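Local coordinates for xyloglucan-specific endo-beta-1,4-glucanase GH12 (Aspergillus niveus, PDB 4NPR), which probably cleaves internal beta-1,4-glucosidic linkages of xyloglucan with retention of the anomeric configuration, as a beta-jelly-roll enzyme of glycoside hydrolase family 12, at residues Tyr39-Asn44 / Gln56-Glu61; Ser115-Asp120 / Gly144-Ala149; Thr129-Asp134 / Asp213-Asp218; Pro151-Gly156 / Asn170-Pro175; Thr163-Lys168 / Met197-Thr202. All blocks are in the same frame, centred on the assembly; numbering follows the deposited sequence.

Contact 1: Tyr39-Asn44 / Gln56-Glu61; sequences YILYNN and QCTTFE
Leu41, on strand 39-42, and Asn43, just past its end, reach from the side of one sheet of the beta-jelly roll onto Thr58 and Phe60 of the other, so this buried contact is face-to-face sandwich packing. Strand 39-42 belongs to the nine-stranded sheet and residues 56-61, on strand 53-64, to the six-stranded one; their short axes pass 8.0 Å apart at closest approach, running at 152° to each other, too far for backbone pairing.

The apolar part centres on Leu41. Its CG stands anti to the backbone N (chi1 177°), which sends CD2 across the gap to Phe60 CB at 3.7 Å. The same methyl meets Thr58 CG2 at 3.9 Å, the two branches approaching tip to tip. A branched leucine suits this place because one methyl can serve two neighbours on the facing strand, while Trp70 of the six-stranded sheet also packs against the Leu41 side chain.

The polar part belongs to Asn43, whose amide uses both ends. Thr58 OG1 donates to Asn43 OD1 over 2.7 Å, tilted 21° from the carbonyl plane. Thr58 thus divides its two branches, methyl to Leu41 and hydroxyl to Asn43; that hydroxyl also bonds Thr72 OG1. On the nitrogen side, ND2 has a second partner in the backbone oxygen of Asp29. The neighbouring Cys57 turns away and forms a disulfide with Cys28, which follows edge strand 25-27. Asn43 ND2 donates to Gln56 O over 3.3 Å; the acceptor lies in the plane of the asparagine amide, but the nitrogen sits well above the plane of the Gln56 carbonyl.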
# COMPACT_ATOMS: atom_id res chain seq x y z
N TYR A 39 -10.36 -3.84 -10.31
CA TYR A 39 -9.49 -4.23 -9.21
C TYR A 39 -9.31 -5.76 -9.20
O TYR A 39 -10.11 -6.47 -9.77
CB TYR A 39 -10.04 -3.71 -7.87
CG TYR A 39 -10.26 -2.19 -7.82
CD1 TYR A 39 -9.19 -1.32 -7.56
CD2 TYR A 39 -11.53 -1.61 -8.05
CE1 TYR A 39 -9.35 0.05 -7.51
CE2 TYR A 39 -11.71 -0.21 -7.99
CZ TYR A 39 -10.60 0.61 -7.73
OH TYR A 39 -10.71 1.98 -7.67
N ILE A 40 -8.19 -6.22 -8.65
CA ILE A 40 -8.04 -7.57 -8.19
C ILE A 40 -7.68 -7.39 -6.73
O ILE A 40 -6.79 -6.59 -6.38
CB ILE A 40 -6.92 -8.31 -8.93
CG1 ILE A 40 -7.28 -8.52 -10.41
CG2 ILE A 40 -6.69 -9.70 -8.33
CD1 ILE A 40 -6.09 -8.86 -11.28
N LEU A 41 -8.41 -8.08 -5.87
CA LEU A 41 -8.21 -7.99 -4.45
C LEU A 41 -7.48 -9.24 -4.04
O LEU A 41 -7.91 -10.33 -4.38
CB LEU A 41 -9.56 -7.88 -3.75
CG LEU A 41 -9.60 -7.83 -2.23
CD1 LEU A 41 -9.09 -6.50 -1.70
CD2 LEU A 41 -11.03 -8.00 -1.74
N TYR A 42 -6.42 -9.09 -3.28
CA TYR A 42 -5.48 -10.18 -2.97
C TYR A 42 -5.36 -10.38 -1.49
O TYR A 42 -5.35 -9.42 -0.76
CB TYR A 42 -4.06 -9.82 -3.43
CG TYR A 42 -3.83 -9.72 -4.91
CD1 TYR A 42 -3.48 -10.87 -5.66
CD2 TYR A 42 -3.91 -8.48 -5.58
CE1 TYR A 42 -3.23 -10.79 -7.02
CE2 TYR A 42 -3.66 -8.39 -6.96
CZ TYR A 42 -3.31 -9.55 -7.66
OH TYR A 42 -3.06 -9.52 -9.00
N ASN A 43 -5.24 -11.62 -1.07
CA ASN A 43 -4.91 -11.98 0.31
C ASN A 43 -3.37 -11.90 0.46
O ASN A 43 -2.86 -11.23 1.39
CB ASN A 43 -5.45 -13.41 0.59
CG ASN A 43 -5.68 -13.70 2.05
OD1 ASN A 43 -6.03 -12.84 2.83
ND2 ASN A 43 -5.54 -14.94 2.40
N ASN A 44 -2.63 -12.53 -0.45
CA ASN A 44 -1.18 -12.28 -0.60
C ASN A 44 -0.42 -12.43 0.73
O ASN A 44 0.17 -11.50 1.25
CB ASN A 44 -1.00 -10.89 -1.23
CG ASN A 44 0.45 -10.52 -1.52
OD1 ASN A 44 1.28 -11.36 -1.78
ND2 ASN A 44 0.75 -9.24 -1.50
N GLN A 56 -4.93 -15.47 8.11
CA GLN A 56 -5.56 -14.26 7.64
C GLN A 56 -6.49 -14.56 6.49
O GLN A 56 -6.09 -15.26 5.59
CB GLN A 56 -4.49 -13.28 7.15
CG GLN A 56 -4.99 -12.07 6.37
CD GLN A 56 -3.89 -11.05 6.24
OE1 GLN A 56 -2.76 -11.28 6.70
NE2 GLN A 56 -4.21 -9.89 5.61
N CYS A 57 -7.70 -13.97 6.55
CA CYS A 57 -8.75 -14.06 5.53
C CYS A 57 -9.19 -12.69 5.07
O CYS A 57 -9.36 -11.76 5.86
CB CYS A 57 -9.99 -14.78 6.07
SG CYS A 57 -9.62 -16.43 6.73
N THR A 58 -9.40 -12.58 3.77
CA THR A 58 -9.75 -11.32 3.14
C THR A 58 -11.15 -11.44 2.57
O THR A 58 -11.54 -12.49 2.06
CB THR A 58 -8.69 -11.01 2.06
OG1 THR A 58 -7.50 -10.60 2.72
CG2 THR A 58 -9.10 -9.89 1.14
N THR A 59 -11.94 -10.37 2.65
CA THR A 59 -13.33 -10.43 2.14
C THR A 59 -13.68 -9.27 1.25
O THR A 59 -13.58 -8.14 1.62
CB THR A 59 -14.35 -10.46 3.30
OG1 THR A 59 -14.10 -11.60 4.15
CG2 THR A 59 -15.84 -10.50 2.78
N PHE A 60 -14.13 -9.57 0.05
CA PHE A 60 -14.70 -8.57 -0.81
C PHE A 60 -16.15 -8.44 -0.43
O PHE A 60 -16.82 -9.43 -0.26
CB PHE A 60 -14.59 -9.01 -2.25
CG PHE A 60 -15.50 -8.28 -3.17
CD1 PHE A 60 -15.22 -6.99 -3.54
CD2 PHE A 60 -16.63 -8.90 -3.68
CE1 PHE A 60 -16.04 -6.31 -4.42
CE2 PHE A 60 -17.47 -8.24 -4.56
CZ PHE A 60 -17.17 -6.93 -4.94
N GLU A 61 -16.64 -7.20 -0.32
CA GLU A 61 -18.02 -6.94 0.04
C GLU A 61 -18.83 -6.49 -1.15
O GLU A 61 -19.85 -7.09 -1.45
CB GLU A 61 -18.11 -5.84 1.08
CG GLU A 61 -18.60 -6.33 2.41
CD GLU A 61 -17.48 -6.89 3.22
OE1 GLU A 61 -16.48 -6.14 3.40
OE2 GLU A 61 -17.63 -8.05 3.69

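Contact 2: Ser115-Asp120 / Gly144-Ala149; sequences SNIVAD and GALGGA
Ala119 and Leu146 exchange two backbone hydrogen bonds. Leu146 N donates to Ala119 O over 2.9 Å, nearly along the C=O axis, while Ala119 N returns a longer bond of 3.3 Å to Leu146 O. That oxygen takes a second donor, Ala149 N of its own segment, and the two N-H groups arrive from opposite faces of the carbonyl plane, so it is gripped from both sides.

Carbon donors supplement these bonds. Val118 CA lies 3.4 Å from Leu146 O, Asp120 CA approaches Gly144 O, and Gly147 CA comes within 3.2 Å of Ile117 O; all three are CA-H...O contacts. Gly147, with no side chain, lets its CA come this close to Ile117 O. Gly147 and Gly148 occupy the middle of a type I' turn from Leu146 to Ala149, whose positive phi values suit residues without a side chain.

The segments are the open end of the antiparallel hairpin formed by strands 117-128 and 137-146 in the larger sheet of the jelly roll. Ala119 and Leu146 are its hydrogen-bonded pair, Asp120 and Ala145 the next, non-hydrogen-bonded one. Towards the other sheet, Ile117 and Leu146 lie side by side, with CG2 of the first 3.9 Å from CD1 of the second, and both touch Tyr112. Val118 CG2 rests 3.3 Å from Gly147 O, and Ala149 CB packs against Ala119 O; Phe226 adjoins both Val118 and Ala149. On the other flank of strand 117-120, Asp120 O accepts from Thr223 OG1, while the Asp120 and Glu224 carboxylates lie close together.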
# COMPACT_ATOMS: atom_id res chain seq x y z
N SER A 115 -6.26 -6.46 19.03
CA SER A 115 -5.32 -6.28 20.16
C SER A 115 -3.83 -6.38 19.79
O SER A 115 -3.43 -7.24 18.97
CB SER A 115 -5.70 -7.20 21.34
OG SER A 115 -5.93 -8.51 20.89
N ASN A 116 -3.04 -5.49 20.42
CA ASN A 116 -1.60 -5.37 20.17
C ASN A 116 -1.19 -5.31 18.71
O ASN A 116 -0.34 -6.07 18.26
CB ASN A 116 -0.83 -6.50 20.88
CG ASN A 116 -1.29 -6.69 22.32
OD1 ASN A 116 -1.34 -5.74 23.12
ND2 ASN A 116 -1.66 -7.93 22.67
N ILE A 117 -1.77 -4.39 17.97
CA ILE A 117 -1.54 -4.31 16.51
C ILE A 117 -0.21 -3.66 16.10
O ILE A 117 0.12 -2.59 16.57
CB ILE A 117 -2.70 -3.59 15.80
CG1 ILE A 117 -3.94 -4.51 15.76
CG2 ILE A 117 -2.36 -3.29 14.36
CD1 ILE A 117 -5.26 -3.79 15.55
N VAL A 118 0.53 -4.34 15.22
CA VAL A 118 1.73 -3.79 14.58
C VAL A 118 1.53 -4.07 13.09
O VAL A 118 1.45 -5.20 12.68
CB VAL A 118 3.03 -4.48 15.10
CG1 VAL A 118 4.29 -3.83 14.51
CG2 VAL A 118 3.07 -4.50 16.61
N ALA A 119 1.41 -3.01 12.30
CA ALA A 119 0.87 -3.08 10.93
C ALA A 119 0.99 -1.71 10.36
O ALA A 119 1.01 -0.74 11.10
CB ALA A 119 -0.59 -3.46 10.93
N ASP A 120 1.09 -1.65 9.05
CA ASP A 120 0.91 -0.39 8.32
C ASP A 120 -0.30 -0.46 7.39
O ASP A 120 -0.81 -1.55 7.11
CB ASP A 120 2.18 0.05 7.55
CG ASP A 120 2.51 -0.83 6.35
OD1 ASP A 120 1.70 -0.98 5.41
OD2 ASP A 120 3.63 -1.36 6.33
N GLY A 144 -1.05 5.02 7.87
CA GLY A 144 -1.15 4.37 9.18
C GLY A 144 0.14 3.66 9.51
O GLY A 144 0.62 2.87 8.71
N ALA A 145 0.71 3.99 10.68
CA ALA A 145 1.85 3.27 11.27
C ALA A 145 1.52 2.85 12.70
O ALA A 145 1.81 3.54 13.67
CB ALA A 145 3.08 4.14 11.25
N LEU A 146 0.96 1.65 12.82
CA LEU A 146 0.46 1.17 14.07
C LEU A 146 1.49 0.33 14.81
O LEU A 146 2.21 -0.46 14.21
CB LEU A 146 -0.83 0.38 13.81
CG LEU A 146 -1.88 1.09 12.95
CD1 LEU A 146 -3.15 0.28 13.03
CD2 LEU A 146 -2.15 2.50 13.43
N GLY A 147 1.55 0.53 16.12
CA GLY A 147 2.31 -0.31 17.04
C GLY A 147 3.79 -0.55 16.83
O GLY A 147 4.34 -1.53 17.35
N GLY A 148 4.44 0.33 16.08
CA GLY A 148 5.88 0.23 15.87
C GLY A 148 6.31 -0.10 14.45
O GLY A 148 7.50 -0.06 14.12
N ALA A 149 5.34 -0.42 13.61
CA ALA A 149 5.63 -0.78 12.23
C ALA A 149 6.60 0.23 11.61
O ALA A 149 6.40 1.44 11.69
CB ALA A 149 4.33 -0.85 11.44

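Contact 3: Thr129-Asp134 / Asp213-Asp218; sequences TSPGGD and DLYLVD
Pro131 sits over one face of the Tyr215 ring, its CD 3.8 Å from the ring centroid and only 16° off the normal, a CH-pi contact. The CD methylene, bonded to the proline nitrogen, is slightly polarised and rigidly held by its ring, which makes it a good partner for an electron-rich ring. Thr129 O comes to the edge of the same tyrosine ring, in its plane, 3.3 Å from Tyr215 CE1, where the carbonyl meets the positive rim of C-H bonds. Ser130 CA approaches obliquely, 3.6 Å from Tyr215 CD1.

Smaller touches flank the ring. Thr129 CG2 meets Leu214 CD2 at 3.9 Å, and Val217 CG1 lies 3.8 Å from Pro131 O, a methyl against a carbonyl, where a compact beta-branched residue fits.

The next shell fixes these positions. A type I turn from Ser130 to Gly133, closed by Gly133 N to Ser130 O, places Pro131 at a phi its ring readily adopts. Tyr215 belongs to the start of strand 215-226, and its backbone pairs with Ser128 at the end of strand 117-128, so the loop 129-134 is led directly past the ring. Pro95 and Lys97, from strand 87-97, pack against Pro131 and Tyr215 respectively.

Between the two segments themselves, dispersion, CH-pi and weak carbon-oxygen contacts do the work, so the direct hold depends on the shapes of turn and ring, while the neighbouring backbone pairing positions the loop.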
# COMPACT_ATOMS: atom_id res chain seq x y z
N THR A 129 11.13 0.72 -16.10
CA THR A 129 11.71 1.37 -17.28
C THR A 129 10.95 1.00 -18.56
O THR A 129 11.02 1.75 -19.55
CB THR A 129 13.22 1.05 -17.46
OG1 THR A 129 13.43 -0.36 -17.70
CG2 THR A 129 14.02 1.47 -16.23
N SER A 130 10.23 -0.11 -18.57
CA SER A 130 9.34 -0.44 -19.70
C SER A 130 8.01 -0.94 -19.14
O SER A 130 7.98 -1.38 -17.99
CB SER A 130 9.98 -1.50 -20.59
OG SER A 130 10.04 -2.76 -19.92
N PRO A 131 6.92 -0.90 -19.94
CA PRO A 131 5.61 -1.33 -19.40
C PRO A 131 5.58 -2.74 -18.77
O PRO A 131 4.90 -2.96 -17.79
CB PRO A 131 4.65 -1.24 -20.61
CG PRO A 131 5.32 -0.36 -21.62
CD PRO A 131 6.82 -0.47 -21.36
N GLY A 132 6.33 -3.68 -19.33
CA GLY A 132 6.35 -5.06 -18.84
C GLY A 132 7.55 -5.35 -17.98
O GLY A 132 7.66 -6.43 -17.41
N GLY A 133 8.44 -4.38 -17.82
CA GLY A 133 9.67 -4.60 -17.06
C GLY A 133 9.52 -4.81 -15.56
O GLY A 133 8.45 -4.54 -14.96
N ASP A 134 10.62 -5.28 -14.97
CA ASP A 134 10.76 -5.45 -13.54
C ASP A 134 10.59 -4.10 -12.82
O ASP A 134 10.83 -3.03 -13.41
CB ASP A 134 12.16 -6.00 -13.21
CG ASP A 134 12.42 -7.41 -13.78
OD1 ASP A 134 11.50 -8.28 -13.83
OD2 ASP A 134 13.58 -7.66 -14.15
N ASP A 213 10.55 9.82 -17.13
CA ASP A 213 10.45 8.91 -18.26
C ASP A 213 10.04 7.48 -17.81
O ASP A 213 9.74 6.62 -18.64
CB ASP A 213 11.78 8.90 -19.06
CG ASP A 213 11.59 8.53 -20.55
OD1 ASP A 213 10.48 8.73 -21.09
OD2 ASP A 213 12.56 8.06 -21.19
N LEU A 214 10.03 7.24 -16.51
CA LEU A 214 9.65 5.93 -16.00
C LEU A 214 8.16 5.72 -16.18
O LEU A 214 7.41 6.69 -16.29
CB LEU A 214 10.04 5.79 -14.53
CG LEU A 214 11.55 5.89 -14.23
CD1 LEU A 214 11.80 6.05 -12.73
CD2 LEU A 214 12.36 4.70 -14.76
N TYR A 215 7.76 4.44 -16.20
CA TYR A 215 6.35 3.99 -16.27
C TYR A 215 5.76 3.68 -14.91
O TYR A 215 6.33 2.91 -14.18
CB TYR A 215 6.23 2.70 -17.10
CG TYR A 215 6.50 2.88 -18.57
CD1 TYR A 215 7.80 2.76 -19.09
CD2 TYR A 215 5.47 3.21 -19.45
CE1 TYR A 215 8.04 2.95 -20.45
CE2 TYR A 215 5.69 3.41 -20.82
CZ TYR A 215 6.98 3.29 -21.32
OH TYR A 215 7.19 3.47 -22.66
N LEU A 216 4.59 4.23 -14.60
CA LEU A 216 3.77 3.74 -13.46
C LEU A 216 3.16 2.42 -13.86
O LEU A 216 2.43 2.42 -14.80
CB LEU A 216 2.64 4.75 -13.14
CG LEU A 216 1.61 4.48 -12.02
CD1 LEU A 216 2.24 3.99 -10.72
CD2 LEU A 216 0.84 5.77 -11.73
N VAL A 217 3.47 1.32 -13.18
CA VAL A 217 2.93 -0.01 -13.59
C VAL A 217 2.04 -0.81 -12.61
O VAL A 217 1.45 -1.83 -13.01
CB VAL A 217 4.03 -0.99 -14.09
CG1 VAL A 217 4.91 -0.30 -15.12
CG2 VAL A 217 4.87 -1.56 -12.94
N ASP A 218 1.96 -0.37 -11.35
CA ASP A 218 1.10 -1.02 -10.34
C ASP A 218 0.69 0.08 -9.32
O ASP A 218 1.53 0.86 -8.91
CB ASP A 218 1.84 -2.19 -9.63
CG ASP A 218 1.66 -3.58 -10.35
OD1 ASP A 218 0.56 -4.21 -10.24
OD2 ASP A 218 2.64 -4.07 -11.00

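Contact 4: Pro151-Gly156 / Asn170-Pro175; sequences PISSTG and NLYLGP
Tyr172 carries its ring towards the loop 151-156 because CG lies anti to the carbonyl carbon (chi1 -60°), while Ser153 holds OG anti to its backbone N (chi1 -177°) and so brings the hydroxyl up to the ring edge, 3.7 Å from Tyr172 CD1. Over one face of that ring sits Pro151, with CG 3.9 Å from the centroid and 19° off the normal: a CH-pi contact suited to a rigid proline. Gly156 O approaches the edge too, near the ring plane.

The backbone contributes one direct bond, Ser154 N to Leu173 O, 3.0 Å long and fairly straight. Beside it Ser153 CA makes a CA-H...O contact with the same oxygen. A water then joins Ser153 OG, 2.6 Å away, to Leu173 N, which donates to it over 2.9 Å; OG also receives a weak bond from Gly156 N. Gly174 suits the close crossing here, since its CA passes 4.2 Å from Ser153 CA, and Ile152 CG2 covers the strand beyond it, 3.4 Å from Pro175 O.

This loop lies along strand 167-176 of the larger jelly-roll sheet, whose other edge pairs with strand 179-186; further on the loop bonds Leu171 through Ile159 and Ala160.

Backbone groups of Leu173 on the loop side are thus satisfied partly by Ser154 and partly through water, so an irregular loop, without forming a strand, can meet the hydrogen-bonding needs of this sheet edge.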
# COMPACT_ATOMS: atom_id res chain seq x y z
N PRO A 151 9.31 1.40 8.27
CA PRO A 151 9.64 1.26 6.86
C PRO A 151 11.10 0.85 6.59
O PRO A 151 11.99 0.90 7.48
CB PRO A 151 9.41 2.66 6.31
CG PRO A 151 9.85 3.51 7.43
CD PRO A 151 9.35 2.82 8.68
N ILE A 152 11.27 0.43 5.34
CA ILE A 152 12.55 0.29 4.67
C ILE A 152 13.22 1.65 4.74
O ILE A 152 12.59 2.65 4.41
CB ILE A 152 12.37 -0.04 3.17
CG1 ILE A 152 11.33 -1.17 2.93
CG2 ILE A 152 13.70 -0.37 2.53
CD1 ILE A 152 11.72 -2.50 3.54
N SER A 153 14.47 1.65 5.17
CA SER A 153 15.27 2.83 5.31
C SER A 153 16.71 2.37 5.49
O SER A 153 16.98 1.47 6.23
CB SER A 153 14.84 3.64 6.55
OG SER A 153 15.58 4.84 6.65
N SER A 154 17.66 3.01 4.82
CA SER A 154 19.07 2.71 5.10
C SER A 154 19.47 3.18 6.47
O SER A 154 20.02 2.41 7.23
CB SER A 154 19.96 3.34 4.06
OG SER A 154 19.53 2.82 2.82
N THR A 155 19.21 4.44 6.79
CA THR A 155 19.65 4.97 8.08
C THR A 155 18.67 4.70 9.23
O THR A 155 19.02 4.89 10.35
CB THR A 155 19.82 6.48 8.01
OG1 THR A 155 18.52 7.06 7.88
CG2 THR A 155 20.74 6.92 6.80
N GLY A 156 17.44 4.28 8.96
CA GLY A 156 16.38 4.35 9.97
C GLY A 156 15.75 5.75 10.20
O GLY A 156 14.76 5.84 10.90
N ASN A 170 7.04 12.03 7.12
CA ASN A 170 8.44 11.66 7.21
C ASN A 170 8.77 10.81 5.96
O ASN A 170 8.09 9.84 5.69
CB ASN A 170 8.70 10.81 8.41
CG ASN A 170 8.61 11.57 9.71
OD1 ASN A 170 8.87 12.75 9.80
ND2 ASN A 170 8.22 10.85 10.73
N LEU A 171 9.83 11.15 5.25
CA LEU A 171 10.22 10.42 4.05
C LEU A 171 11.46 9.55 4.29
O LEU A 171 12.47 10.03 4.72
CB LEU A 171 10.50 11.38 2.89
CG LEU A 171 10.98 10.67 1.60
CD1 LEU A 171 9.96 9.62 1.17
CD2 LEU A 171 11.25 11.62 0.43
N TYR A 172 11.36 8.28 3.88
CA TYR A 172 12.40 7.30 4.01
C TYR A 172 12.83 6.76 2.67
O TYR A 172 12.03 6.64 1.75
CB TYR A 172 11.87 6.16 4.86
CG TYR A 172 11.48 6.64 6.21
CD1 TYR A 172 12.42 6.73 7.22
CD2 TYR A 172 10.21 7.07 6.46
CE1 TYR A 172 12.10 7.22 8.46
CE2 TYR A 172 9.86 7.57 7.68
CZ TYR A 172 10.80 7.64 8.71
OH TYR A 172 10.43 8.18 9.98
N LEU A 173 14.09 6.36 2.59
CA LEU A 173 14.60 5.70 1.41
C LEU A 173 15.53 4.53 1.75
O LEU A 173 16.42 4.64 2.59
CB LEU A 173 15.37 6.71 0.59
CG LEU A 173 16.20 6.23 -0.62
CD1 LEU A 173 15.29 5.58 -1.64
CD2 LEU A 173 16.93 7.43 -1.19
N GLY A 174 15.36 3.43 1.04
CA GLY A 174 16.23 2.27 1.22
C GLY A 174 15.96 1.25 0.16
O GLY A 174 14.92 1.27 -0.48
N PRO A 175 16.90 0.33 -0.04
CA PRO A 175 16.65 -0.75 -0.98
C PRO A 175 15.93 -1.95 -0.34
O PRO A 175 16.06 -2.18 0.87
CB PRO A 175 18.07 -1.18 -1.35
CG PRO A 175 18.85 -0.96 -0.06
CD PRO A 175 18.27 0.32 0.49
O HOH W 1 15.38 6.91 5.16

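Contact 5: Thr163-Lys168 / Met197-Thr202; sequences TVAGIK and MRDFFT
Val164 points its CG1 methyl at one face of the Phe200 ring, where the outer hairpin of the larger jelly-roll sheet meets helix 198-207. The methyl stands 3.7 Å from the ring centroid, 16° off the normal, in a CH-pi contact displaced towards the ring's rim. It is put there by a chi1 of -177°, with CG1 anti to the backbone N. Valine suits the place: one branch reaches the aromatic face while Val164 CB lies 3.8 Å from Phe200 CE1.

The same methyl wedges between the ring and the first turn of the helix, touching Phe200 N at 3.6 Å and Asp199 CB at 3.5 Å. The Val164 and Asp199 side chains slide past each other in opposite directions.

Val164 and Ile167 pair through two backbone hydrogen bonds that close a type I' turn, joining the edge strand 163-164 to strand 167-176. Ala165 takes a left-handed conformation in this turn and Gly166 a positive phi as well, readily tolerated by a residue without a side chain. The small Ala165 lets the turn come close to the helix.

Around the ring, Phe184 meets Phe200 edge-to-face, Phe169 meets it with planes steeply inclined, and Val141 adds an aliphatic neighbour, so the ring belongs to an aromatic cluster. Within the helix, Arg198 O receives both Thr202 N and Thr202 OG1. On the Asp199 side of the contact, Ala165 CB rests 3.7 Å from Asp199 OD2.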
# COMPACT_ATOMS: atom_id res chain seq x y z
N THR A 163 5.60 18.05 2.91
CA THR A 163 4.15 18.07 2.99
C THR A 163 3.66 17.82 1.55
O THR A 163 4.03 18.52 0.65
CB THR A 163 3.66 19.45 3.54
OG1 THR A 163 3.97 19.56 4.94
CG2 THR A 163 2.17 19.65 3.34
N VAL A 164 2.87 16.79 1.33
CA VAL A 164 2.42 16.41 0.02
C VAL A 164 0.96 16.02 0.18
O VAL A 164 0.58 15.35 1.16
CB VAL A 164 3.14 15.13 -0.47
CG1 VAL A 164 2.69 14.78 -1.89
CG2 VAL A 164 4.65 15.28 -0.34
N ALA A 165 0.16 16.46 -0.79
CA ALA A 165 -1.29 16.26 -0.82
C ALA A 165 -1.96 16.62 0.52
O ALA A 165 -2.88 15.94 0.98
CB ALA A 165 -1.63 14.84 -1.28
N GLY A 166 -1.47 17.73 1.10
CA GLY A 166 -1.99 18.33 2.33
C GLY A 166 -1.56 17.70 3.66
O GLY A 166 -2.01 18.13 4.69
N ILE A 167 -0.70 16.68 3.62
CA ILE A 167 -0.33 15.89 4.81
C ILE A 167 1.18 15.97 4.98
O ILE A 167 1.91 15.85 4.00
CB ILE A 167 -0.65 14.37 4.58
CG1 ILE A 167 -2.15 14.13 4.46
CG2 ILE A 167 -0.06 13.49 5.68
CD1 ILE A 167 -2.47 12.72 4.01
N LYS A 168 1.63 16.14 6.21
CA LYS A 168 3.06 16.15 6.54
C LYS A 168 3.57 14.71 6.69
O LYS A 168 2.99 13.90 7.39
CB LYS A 168 3.32 16.92 7.81
CG LYS A 168 4.71 17.59 7.90
CD LYS A 168 4.60 19.00 8.53
CE LYS A 168 5.83 19.41 9.36
NZ LYS A 168 7.12 19.24 8.63
N MET A 197 -2.77 11.38 -6.19
CA MET A 197 -1.51 10.65 -5.86
C MET A 197 -0.30 11.08 -6.74
O MET A 197 0.83 10.66 -6.54
CB MET A 197 -1.71 9.14 -5.95
CG MET A 197 -2.66 8.50 -4.95
SD MET A 197 -2.45 8.97 -3.21
CE MET A 197 -1.00 8.03 -2.77
N ARG A 198 -0.54 11.97 -7.69
CA ARG A 198 0.50 12.42 -8.53
C ARG A 198 1.39 13.38 -7.81
O ARG A 198 2.49 13.68 -8.29
CB ARG A 198 -0.06 13.07 -9.77
CG ARG A 198 0.94 13.01 -10.88
CD ARG A 198 0.44 13.81 -12.06
NE ARG A 198 0.83 15.20 -11.96
CZ ARG A 198 0.67 16.06 -12.94
NH1 ARG A 198 0.14 15.68 -14.07
NH2 ARG A 198 1.03 17.31 -12.79
N ASP A 199 0.94 13.89 -6.67
CA ASP A 199 1.75 14.89 -5.96
C ASP A 199 3.05 14.26 -5.44
O ASP A 199 4.07 14.89 -5.43
CB ASP A 199 0.95 15.59 -4.83
CG ASP A 199 -0.30 16.38 -5.34
OD1 ASP A 199 -0.31 16.91 -6.47
OD2 ASP A 199 -1.30 16.47 -4.59
N PHE A 200 2.98 13.03 -5.00
CA PHE A 200 4.15 12.26 -4.57
C PHE A 200 5.21 12.11 -5.64
O PHE A 200 6.39 12.24 -5.36
CB PHE A 200 3.66 10.89 -4.11
CG PHE A 200 2.79 10.98 -2.91
CD1 PHE A 200 3.35 11.26 -1.67
CD2 PHE A 200 1.43 10.92 -3.02
CE1 PHE A 200 2.56 11.42 -0.56
CE2 PHE A 200 0.63 11.11 -1.91
CZ PHE A 200 1.19 11.33 -0.68
N PHE A 201 4.80 11.86 -6.87
CA PHE A 201 5.72 11.86 -8.02
C PHE A 201 6.23 13.25 -8.39
O PHE A 201 7.44 13.44 -8.61
CB PHE A 201 5.08 11.16 -9.21
CG PHE A 201 4.69 9.73 -8.92
CD1 PHE A 201 5.65 8.75 -8.84
CD2 PHE A 201 3.36 9.38 -8.68
CE1 PHE A 201 5.31 7.42 -8.58
CE2 PHE A 201 3.01 8.06 -8.42
CZ PHE A 201 3.99 7.08 -8.36
N THR A 202 5.35 14.23 -8.48
CA THR A 202 5.77 15.59 -8.75
C THR A 202 6.91 15.88 -7.76
O THR A 202 7.97 16.41 -8.11
CB THR A 202 4.62 16.59 -8.49
OG1 THR A 202 3.43 16.23 -9.21
CG2 THR A 202 5.01 18.00 -8.86

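All five contacts reach the nine-stranded sheet of the jelly roll. Contact 1 closes first along the chain, before any other opens. Contacts 2 and 3 cross in sequence; contact 2 lies on strand 117-128 and contact 3 on its neighbour 215-226, yet their centres are about 31 Å apart on opposite sides of the chain's centre. Contacts 4 and 5, centres about 18 Å apart, both use strand 167-176 and fall between the two segments of contact 3. Contacts 3 and 5 touch, Leu216 CD1 lying 4.3 Å from Phe201 CZ. Loops and the helix thus pack on the larger sheet, while contact 1 bridges it to the six-stranded one.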